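Local coordinates for protein glycoside hydrolase family 5 (Aspergillus oryzae, PDB 6LA0) that acts as a secreted family 5 rutinosidase, probably releasing the disaccharide rutinose from flavonoid glycosides such as rutin, at residues E10-W14 with T15-A19; Q245-S248 with N249-P252; N354-Y357 with F358-G362; A300-L304 with Y305-F309. All blocks are in the same frame, centred on the assembly; numbering follows the deposited sequence.

Interaction 1: residues E10-W14 with T15-A19. With NAG (2-acetamido-2-deoxy-beta-D-glucopyranose), chain C.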
# COMPACT_ATOMS: atom_id res chain seq x y z
N GLU A 10 11.53 21.11 -1.09
CA GLU A 10 11.78 20.67 -2.46
C GLU A 10 10.86 19.54 -2.90
O GLU A 10 10.51 18.68 -2.09
CB GLU A 10 13.22 20.20 -2.62
CG GLU A 10 13.80 20.53 -3.96
CD GLU A 10 14.13 22.02 -4.03
OE1 GLU A 10 15.33 22.35 -4.13
OE2 GLU A 10 13.20 22.86 -3.99
N TYR A 11 10.50 19.50 -4.18
CA TYR A 11 9.76 18.35 -4.68
C TYR A 11 10.69 17.16 -4.83
O TYR A 11 11.89 17.30 -5.09
CB TYR A 11 9.09 18.66 -6.01
CG TYR A 11 7.85 19.51 -5.87
CD1 TYR A 11 7.93 20.89 -5.94
CD2 TYR A 11 6.60 18.93 -5.69
CE1 TYR A 11 6.80 21.68 -5.83
CE2 TYR A 11 5.45 19.71 -5.58
CZ TYR A 11 5.57 21.09 -5.65
OH TYR A 11 4.46 21.89 -5.54
N VAL A 12 10.13 15.97 -4.65
CA VAL A 12 10.90 14.73 -4.66
C VAL A 12 11.10 14.27 -6.09
O VAL A 12 10.16 14.26 -6.90
CB VAL A 12 10.18 13.66 -3.82
CG1 VAL A 12 10.56 12.29 -4.28
CG2 VAL A 12 10.47 13.85 -2.32
N ASN A 13 12.32 13.86 -6.42
CA ASN A 13 12.64 13.25 -7.70
C ASN A 13 13.01 11.80 -7.43
O ASN A 13 14.06 11.52 -6.85
CB ASN A 13 13.77 13.98 -8.39
CG ASN A 13 14.02 13.48 -9.79
OD1 ASN A 13 14.13 12.28 -10.03
ND2 ASN A 13 14.11 14.41 -10.72
N TRP A 14 12.14 10.88 -7.86
CA TRP A 14 12.29 9.50 -7.43
C TRP A 14 13.45 8.79 -8.11
O TRP A 14 13.78 7.67 -7.71
CB TRP A 14 10.99 8.74 -7.66
CG TRP A 14 9.97 8.88 -6.53
CD1 TRP A 14 8.81 9.63 -6.55
CD2 TRP A 14 10.01 8.25 -5.23
NE1 TRP A 14 8.14 9.51 -5.35
CE2 TRP A 14 8.86 8.67 -4.52
CE3 TRP A 14 10.91 7.39 -4.60
CZ2 TRP A 14 8.58 8.24 -3.21
CZ3 TRP A 14 10.64 6.97 -3.30
CH2 TRP A 14 9.49 7.39 -2.63
N THR A 15 14.07 9.39 -9.13
CA THR A 15 15.28 8.76 -9.68
C THR A 15 16.49 8.94 -8.77
O THR A 15 17.49 8.24 -8.95
CB THR A 15 15.62 9.32 -11.08
OG1 THR A 15 16.21 10.61 -10.95
CG2 THR A 15 14.38 9.39 -11.96
N THR A 16 16.43 9.88 -7.82
CA THR A 16 17.50 10.14 -6.86
C THR A 16 17.07 10.00 -5.40
O THR A 16 17.88 9.62 -4.55
CB THR A 16 18.07 11.56 -7.07
OG1 THR A 16 17.03 12.54 -6.93
CG2 THR A 16 18.68 11.70 -8.47
N PHE A 17 15.81 10.28 -5.09
CA PHE A 17 15.30 10.16 -3.73
C PHE A 17 15.22 8.69 -3.30
O PHE A 17 14.82 7.82 -4.07
CB PHE A 17 13.91 10.81 -3.67
CG PHE A 17 13.27 10.81 -2.32
CD1 PHE A 17 13.65 11.72 -1.34
CD2 PHE A 17 12.24 9.93 -2.03
CE1 PHE A 17 13.02 11.75 -0.08
CE2 PHE A 17 11.61 9.95 -0.77
CZ PHE A 17 12.01 10.86 0.19
N LYS A 18 15.60 8.43 -2.04
CA LYS A 18 15.43 7.12 -1.43
C LYS A 18 14.83 7.28 -0.03
O LYS A 18 15.13 8.25 0.66
CB LYS A 18 16.77 6.36 -1.33
CG LYS A 18 17.49 6.15 -2.68
CD LYS A 18 18.81 5.39 -2.45
CE LYS A 18 18.99 4.24 -3.44
NZ LYS A 18 20.30 3.53 -3.26
N ALA A 19 14.04 6.30 0.40
CA ALA A 19 13.48 6.38 1.74
C ALA A 19 13.13 4.99 2.26
O ALA A 19 12.84 4.07 1.48
CB ALA A 19 12.25 7.29 1.78
C1 NAG C . 14.34 14.02 -12.08
C2 NAG C . 13.76 15.09 -13.01
C3 NAG C . 13.96 14.67 -14.46
C4 NAG C . 15.42 14.36 -14.73
C5 NAG C . 15.93 13.33 -13.72
C6 NAG C . 17.40 13.03 -13.85
C7 NAG C . 11.78 16.53 -12.83
C8 NAG C . 10.32 16.59 -12.49
N2 NAG C . 12.36 15.33 -12.72
O3 NAG C . 13.49 15.69 -15.34
O4 NAG C . 15.57 13.83 -16.04
O5 NAG C . 15.72 13.82 -12.38
O6 NAG C . 18.18 14.21 -13.78
O7 NAG C . 12.41 17.53 -13.18
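Asn13 carries a covalently bound sugar on one arm of its amide, while the other arm is hydrogen-bonded twice to Thr15, two residues on. ND2 of Asn13 is joined to C1 of an N-acetylglucosamine. Asn13, Trp14 and Thr15 form an Asn-X-Thr glycosylation sequon. OD1 of Asn13 accepts the backbone N of Thr15 at 3.0 Å, in the carbonyl plane, and this closes an Asx turn. OD1 of Asn13 also accepts OG1 of Thr15 at 2.8 Å, which comes from above that plane. With chi1 at 77°, Thr15 holds OG1 between its own N and carbonyl carbon, facing back to the amide. The two hydrogen bonds restrict rotation of the amide and so the direction in which the glycan leaves. Thr15 OG1 also lies 3.5 Å from O5 of the sugar.

The main chain turns here as well. Asn13 O accepts Thr16 N at 3.0 Å from above its carbonyl plane. It also accepts Phe17 N at 2.8 Å, within the plane. This brings the Phe17 ring back onto Val12 and Trp14. The edge of Phe17 meets the face of Trp14 in a T-shaped pair, planes at 87°, with Phe17 CD2 3.6 Å from Trp14 CZ3. NE1 of Trp14 hydrogen-bonds to Thr185 OG1, tying the turn to strand 184-187. The chain then enters strand 19-23, the first in the sequence of the TIM barrel. Val12 makes a CH-pi contact over one face of Phe17, its CG2 standing 3.9 Å from the ring centroid.

Interaction 2: residues Q245-S248 with N249-P252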
# COMPACT_ATOMS: atom_id res chain seq x y z
N GLN A 245 9.62 -3.42 -16.70
CA GLN A 245 9.90 -3.43 -18.14
C GLN A 245 8.66 -3.71 -18.99
O GLN A 245 8.65 -3.36 -20.18
CB GLN A 245 10.99 -4.47 -18.44
CG GLN A 245 12.35 -4.05 -17.92
CD GLN A 245 12.66 -4.64 -16.56
OE1 GLN A 245 11.78 -4.71 -15.68
NE2 GLN A 245 13.90 -5.07 -16.37
N TYR A 246 7.63 -4.34 -18.41
CA TYR A 246 6.39 -4.60 -19.14
C TYR A 246 5.66 -3.31 -19.48
O TYR A 246 4.98 -3.25 -20.50
CB TYR A 246 5.48 -5.52 -18.30
CG TYR A 246 4.11 -5.79 -18.91
CD1 TYR A 246 3.05 -4.90 -18.71
CD2 TYR A 246 3.87 -6.94 -19.68
CE1 TYR A 246 1.79 -5.14 -19.26
CE2 TYR A 246 2.61 -7.18 -20.23
CZ TYR A 246 1.57 -6.28 -20.01
OH TYR A 246 0.32 -6.50 -20.55
N TRP A 247 5.79 -2.29 -18.64
CA TRP A 247 5.05 -1.04 -18.80
C TRP A 247 5.88 0.08 -19.40
O TRP A 247 5.31 1.05 -19.92
CB TRP A 247 4.50 -0.55 -17.45
CG TRP A 247 3.57 -1.50 -16.76
CD1 TRP A 247 3.87 -2.32 -15.69
CD2 TRP A 247 2.18 -1.72 -17.05
NE1 TRP A 247 2.77 -3.04 -15.33
CE2 TRP A 247 1.71 -2.70 -16.14
CE3 TRP A 247 1.29 -1.20 -18.00
CZ2 TRP A 247 0.40 -3.16 -16.15
CZ3 TRP A 247 -0.02 -1.66 -18.01
CH2 TRP A 247 -0.45 -2.63 -17.09
N SER A 248 7.20 -0.03 -19.32
CA SER A 248 8.03 1.16 -19.51
C SER A 248 8.00 1.66 -20.95
O SER A 248 8.16 2.86 -21.18
CB SER A 248 9.45 0.86 -19.06
OG SER A 248 10.11 0.01 -19.97
N ASN A 249 7.78 0.79 -21.92
CA ASN A 249 7.79 1.27 -23.29
C ASN A 249 6.40 1.66 -23.79
O ASN A 249 6.27 2.07 -24.94
CB ASN A 249 8.43 0.24 -24.22
CG ASN A 249 9.93 0.24 -24.11
OD1 ASN A 249 10.53 -0.69 -23.55
ND2 ASN A 249 10.56 1.31 -24.59
N GLN A 250 5.39 1.59 -22.93
CA GLN A 250 4.06 2.10 -23.24
C GLN A 250 3.84 3.50 -22.69
O GLN A 250 2.72 4.02 -22.80
CB GLN A 250 2.99 1.14 -22.69
CG GLN A 250 3.36 -0.35 -22.81
CD GLN A 250 2.16 -1.27 -22.64
OE1 GLN A 250 1.08 -1.01 -23.17
NE2 GLN A 250 2.34 -2.36 -21.89
N LEU A 251 4.86 4.13 -22.12
CA LEU A 251 4.70 5.42 -21.47
C LEU A 251 5.80 6.40 -21.85
O LEU A 251 6.98 6.01 -21.88
CB LEU A 251 4.68 5.26 -19.94
CG LEU A 251 3.51 4.42 -19.40
CD1 LEU A 251 3.93 3.71 -18.13
CD2 LEU A 251 2.27 5.32 -19.18
N PRO A 252 5.46 7.66 -22.12
CA PRO A 252 6.50 8.65 -22.46
C PRO A 252 7.52 8.81 -21.34
O PRO A 252 7.19 8.78 -20.15
CB PRO A 252 5.70 9.95 -22.67
CG PRO A 252 4.28 9.52 -22.88
CD PRO A 252 4.10 8.23 -22.15
O HOH W 1 10.33 -3.69 -22.29
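Gln250 sends its CG to the side away from its carbonyl carbon (chi1 -37°) and then runs extended (chi2 -164°), which carries NE2 back to Tyr246 O. The contact ends the short helix 244-248 of the TIM barrel enzyme with a beta turn. Gln250 NE2 meets Tyr246 O at 3.1 Å. The bond is nearly straight (170° at the hydrogen), and the oxygen lies in the plane of the amide. The turn itself is closed by Gln250 N, which donates to Trp247 O at 3.1 Å. A side-chain and a backbone bond from one residue thus hold two successive carbonyls at the helix end.

The amide of Gln250 lies nearly parallel to the Trp247 ring, with NE2 4.2 Å from Trp247 CE3. The CD1 methyl of Leu251 packs 3.5 Å from Trp247 O. Ser248 O and Leu251 O, two acceptors 3.4 Å apart, both accept from Lys291 NZ, which would ease their repulsion. OG of Ser248 bonds to Asp289, and Trp247 NE1 to Gly239 O. On the side of Gln245 and Asn249, one water donates to Gln245 O at 2.7 Å and, over a longer 3.3 Å, to Asn249 OD1.

Interaction 3: residues N354-Y357 with F358-G362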
# COMPACT_ATOMS: atom_id res chain seq x y z
N ASN A 354 4.44 -7.39 12.30
CA ASN A 354 4.25 -6.28 13.23
C ASN A 354 5.56 -5.52 13.28
O ASN A 354 6.51 -5.95 13.94
CB ASN A 354 3.82 -6.83 14.59
CG ASN A 354 3.55 -5.75 15.62
OD1 ASN A 354 3.16 -4.64 15.28
ND2 ASN A 354 3.76 -6.09 16.89
N PHE A 355 5.64 -4.41 12.55
CA PHE A 355 6.89 -3.65 12.52
C PHE A 355 7.21 -3.03 13.88
O PHE A 355 8.38 -2.80 14.19
CB PHE A 355 6.83 -2.56 11.43
CG PHE A 355 8.18 -2.04 11.04
CD1 PHE A 355 8.99 -2.75 10.18
CD2 PHE A 355 8.65 -0.84 11.55
CE1 PHE A 355 10.25 -2.27 9.82
CE2 PHE A 355 9.89 -0.35 11.21
CZ PHE A 355 10.69 -1.06 10.33
N GLU A 356 6.19 -2.77 14.71
CA GLU A 356 6.44 -2.15 16.01
C GLU A 356 7.31 -3.03 16.90
O GLU A 356 8.10 -2.53 17.71
CB GLU A 356 5.11 -1.85 16.71
CG GLU A 356 5.28 -1.27 18.11
CD GLU A 356 3.96 -0.86 18.74
OE1 GLU A 356 2.95 -1.60 18.60
OE2 GLU A 356 3.93 0.21 19.38
N TYR A 357 7.15 -4.35 16.79
CA TYR A 357 7.96 -5.26 17.60
C TYR A 357 9.44 -5.15 17.23
O TYR A 357 10.31 -5.15 18.11
CB TYR A 357 7.45 -6.68 17.45
CG TYR A 357 8.22 -7.70 18.27
CD1 TYR A 357 9.38 -8.27 17.78
CD2 TYR A 357 7.78 -8.08 19.53
CE1 TYR A 357 10.09 -9.19 18.52
CE2 TYR A 357 8.49 -9.01 20.28
CZ TYR A 357 9.64 -9.56 19.76
OH TYR A 357 10.36 -10.49 20.50
N PHE A 358 9.74 -5.05 15.93
CA PHE A 358 11.13 -4.87 15.50
C PHE A 358 11.73 -3.60 16.12
O PHE A 358 12.88 -3.59 16.56
CB PHE A 358 11.24 -4.77 13.98
CG PHE A 358 10.60 -5.90 13.23
CD1 PHE A 358 10.43 -7.14 13.80
CD2 PHE A 358 10.19 -5.71 11.91
CE1 PHE A 358 9.85 -8.19 13.08
CE2 PHE A 358 9.60 -6.73 11.19
CZ PHE A 358 9.43 -7.97 11.78
N ILE A 359 10.95 -2.51 16.13
CA ILE A 359 11.41 -1.26 16.74
C ILE A 359 11.62 -1.45 18.23
O ILE A 359 12.64 -1.01 18.79
CB ILE A 359 10.38 -0.14 16.48
CG1 ILE A 359 10.41 0.34 15.02
CG2 ILE A 359 10.61 1.02 17.45
CD1 ILE A 359 9.38 1.44 14.77
N ASP A 360 10.64 -2.06 18.91
CA ASP A 360 10.68 -2.15 20.37
C ASP A 360 11.80 -3.06 20.87
O ASP A 360 12.26 -2.89 22.01
CB ASP A 360 9.34 -2.66 20.91
CG ASP A 360 8.25 -1.61 20.90
OD1 ASP A 360 8.56 -0.40 20.77
OD2 ASP A 360 7.08 -2.00 21.04
N HIS A 361 12.27 -4.00 20.06
CA HIS A 361 13.32 -4.91 20.50
C HIS A 361 14.66 -4.62 19.84
O HIS A 361 15.54 -5.47 19.83
CB HIS A 361 12.85 -6.35 20.29
CG HIS A 361 11.67 -6.70 21.15
ND1 HIS A 361 11.77 -7.50 22.27
CD2 HIS A 361 10.38 -6.29 21.10
CE1 HIS A 361 10.59 -7.60 22.85
NE2 HIS A 361 9.73 -6.87 22.15
N GLY A 362 14.82 -3.40 19.31
CA GLY A 362 16.10 -2.90 18.87
C GLY A 362 16.60 -3.38 17.53
O GLY A 362 17.81 -3.28 17.27
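Tyr357 and His361 stack one helical turn apart in an offset pair, with planes at 20° and centroids 3.8 Å apart. The imidazole lies over one face of the phenol ring, with His361 CD2 above its centre. The closest approach is between His361 NE2 and Tyr357 CE2, at 3.1 Å. Tyr357 has CG anti to its backbone N (chi1 -179°), which carries its ring along the helix to the His361 ring. The same two residues are joined by the backbone, where His361 N donates to Tyr357 O at 3.0 Å.

A second aromatic pair lies within the helix. The edge of Phe358 faces the Phe355 ring in an offset edge-to-face contact, planes at 76°, and Phe358 CD2 is 3.6 Å from Phe355 CD1. Ile359 reaches the same Phe355 ring, its CG1 3.9 Å from CE2. Glu356 and Asp360 bring like charges near each other, OE2 to OD2 at 4.2 Å. Lys79 bridges to both carboxylates and would offset their repulsion.

These residues are set by helix 355-360, which ends in a Schellman motif. Gly362, with positive phi, is its C-prime residue. Gly362 N bonds to Ile359 O at 3.3 Å, and Tyr363 N to Phe358 O. The helix lays Phe355 and Phe358, both buried, against Tyr332 of strand 329-332, while Ile359 and the two acids meet helix 74-81.

Interaction 4: residues A300-L304 with Y305-F309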
# COMPACT_ATOMS: atom_id res chain seq x y z
N ALA A 300 7.13 -8.19 3.43
CA ALA A 300 7.14 -8.74 4.79
C ALA A 300 7.96 -10.03 4.81
O ALA A 300 8.22 -10.63 3.77
CB ALA A 300 5.72 -9.02 5.30
N ILE A 301 8.34 -10.47 6.02
CA ILE A 301 9.33 -11.55 6.17
C ILE A 301 8.73 -12.92 6.46
O ILE A 301 9.49 -13.87 6.64
CB ILE A 301 10.39 -11.23 7.25
CG1 ILE A 301 9.75 -11.07 8.63
CG2 ILE A 301 11.24 -10.02 6.83
CD1 ILE A 301 10.70 -11.31 9.81
N GLN A 302 7.40 -13.07 6.53
CA GLN A 302 6.87 -14.41 6.78
C GLN A 302 7.10 -15.28 5.56
O GLN A 302 6.82 -14.86 4.43
CB GLN A 302 5.38 -14.40 7.11
CG GLN A 302 4.89 -15.80 7.44
CD GLN A 302 3.40 -16.01 7.27
OE1 GLN A 302 2.59 -15.09 7.43
NE2 GLN A 302 3.03 -17.25 6.95
N THR A 303 7.61 -16.49 5.77
CA THR A 303 7.83 -17.44 4.69
C THR A 303 6.78 -18.54 4.78
O THR A 303 6.12 -18.71 5.81
CB THR A 303 9.25 -18.02 4.74
OG1 THR A 303 9.44 -18.68 6.00
CG2 THR A 303 10.27 -16.90 4.60
N LEU A 304 6.61 -19.28 3.69
CA LEU A 304 5.63 -20.36 3.74
C LEU A 304 6.03 -21.42 4.76
O LEU A 304 5.18 -21.90 5.53
CB LEU A 304 5.43 -20.98 2.36
CG LEU A 304 4.47 -22.16 2.29
CD1 LEU A 304 3.08 -21.75 2.76
CD2 LEU A 304 4.42 -22.70 0.87
N TYR A 305 7.32 -21.77 4.82
CA TYR A 305 7.81 -22.86 5.67
C TYR A 305 8.81 -22.38 6.73
O TYR A 305 9.50 -21.37 6.55
CB TYR A 305 8.47 -23.96 4.83
CG TYR A 305 7.55 -24.63 3.85
CD1 TYR A 305 6.44 -25.35 4.29
CD2 TYR A 305 7.78 -24.54 2.48
CE1 TYR A 305 5.59 -25.96 3.39
CE2 TYR A 305 6.93 -25.15 1.58
CZ TYR A 305 5.84 -25.86 2.04
OH TYR A 305 4.99 -26.48 1.16
N GLN A 306 8.84 -23.11 7.85
CA GLN A 306 9.90 -23.03 8.86
C GLN A 306 10.21 -21.59 9.29
O GLN A 306 11.34 -21.12 9.19
CB GLN A 306 11.16 -23.73 8.36
CG GLN A 306 11.02 -25.22 8.30
CD GLN A 306 12.30 -25.91 7.91
OE1 GLN A 306 13.18 -26.13 8.74
NE2 GLN A 306 12.41 -26.25 6.62
N ASN A 307 9.19 -20.91 9.81
CA ASN A 307 9.40 -19.56 10.31
C ASN A 307 10.15 -19.58 11.63
O ASN A 307 9.88 -20.41 12.50
CB ASN A 307 8.07 -18.84 10.49
CG ASN A 307 7.46 -18.42 9.17
OD1 ASN A 307 7.84 -17.39 8.60
ND2 ASN A 307 6.52 -19.22 8.67
N SER A 308 11.06 -18.62 11.81
CA SER A 308 11.96 -18.61 12.96
C SER A 308 11.92 -17.26 13.66
O SER A 308 12.21 -16.23 13.04
CB SER A 308 13.40 -18.93 12.51
OG SER A 308 14.33 -18.31 13.37
N PHE A 309 11.56 -17.27 14.95
CA PHE A 309 11.67 -16.07 15.77
C PHE A 309 13.09 -15.49 15.72
O PHE A 309 13.28 -14.27 15.56
CB PHE A 309 11.34 -16.37 17.25
CG PHE A 309 9.92 -16.77 17.54
CD1 PHE A 309 8.84 -16.13 16.96
CD2 PHE A 309 9.67 -17.74 18.53
CE1 PHE A 309 7.52 -16.49 17.30
CE2 PHE A 309 8.37 -18.10 18.86
CZ PHE A 309 7.30 -17.47 18.24
O HOH W 2 10.21 -15.59 8.71
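Asn307 grips the backbone of Thr303 with both ends of its amide. Thr303 N donates to Asn307 OD1 at 3.0 Å in a nearly straight bond (165°), lying on a lone pair of the oxygen. Asn307 ND2 returns a bond to Thr303 O at 2.9 Å, tilted from the carbonyl plane. The amide therefore serves the N and O of one residue at once, which fixes its orientation. A third bond lies within the same loop: Thr303 OG1 donates to Tyr305 O at 2.7 Å. A chi1 of 59° turns the hydroxyl toward that carbonyl.

OD1 of Asn307 has a further donor, a water 3.0 Å away that also donates to Ile301 O. ND2 of Asn307 bonds a second time, to Asn344 O, in a neighbouring loop. Gln302 packs its CG 3.5 Å from Asn307 OD1, while its own amide oxygen accepts from Trp353 NE1.

Farther out, Leu304 lies over one face of the Tyr305 ring. Its CG makes a CH-pi contact 3.9 Å from the ring centroid, and Leu304 CD2 is 3.6 Å from Tyr305 CE2. An N-acetylglucosamine touches Tyr305. The turn leaves the C-terminal end of strand 294-303 toward helix 312-326, a beta-to-alpha loop of the TIM barrel, on the end where family 5 enzymes place their active sites.

Interactions 3 and 4 are neighbours, with centres about 16 Å apart. They touch where Phe358 CZ packs 4.1 Å from Ile301 CD1. Tyr332 joins them too: its ring meets Phe355 and Phe358, and its OH bonds to Ile301 N. Interactions 1 and 2 lie about 21 Å apart between centres. Interactions 2 and 3 lie on opposite sides of the chain's centre, about 38 Å between centres. Interaction 4 lies at the C-terminal end of the barrel strands, where family 5 enzymes have their active site. Interaction 1, before strand 19-23, lies at the N-terminal end, about 32 Å away between centres. Sugars meet two contacts: one is bonded to Asn13, another touches Tyr305.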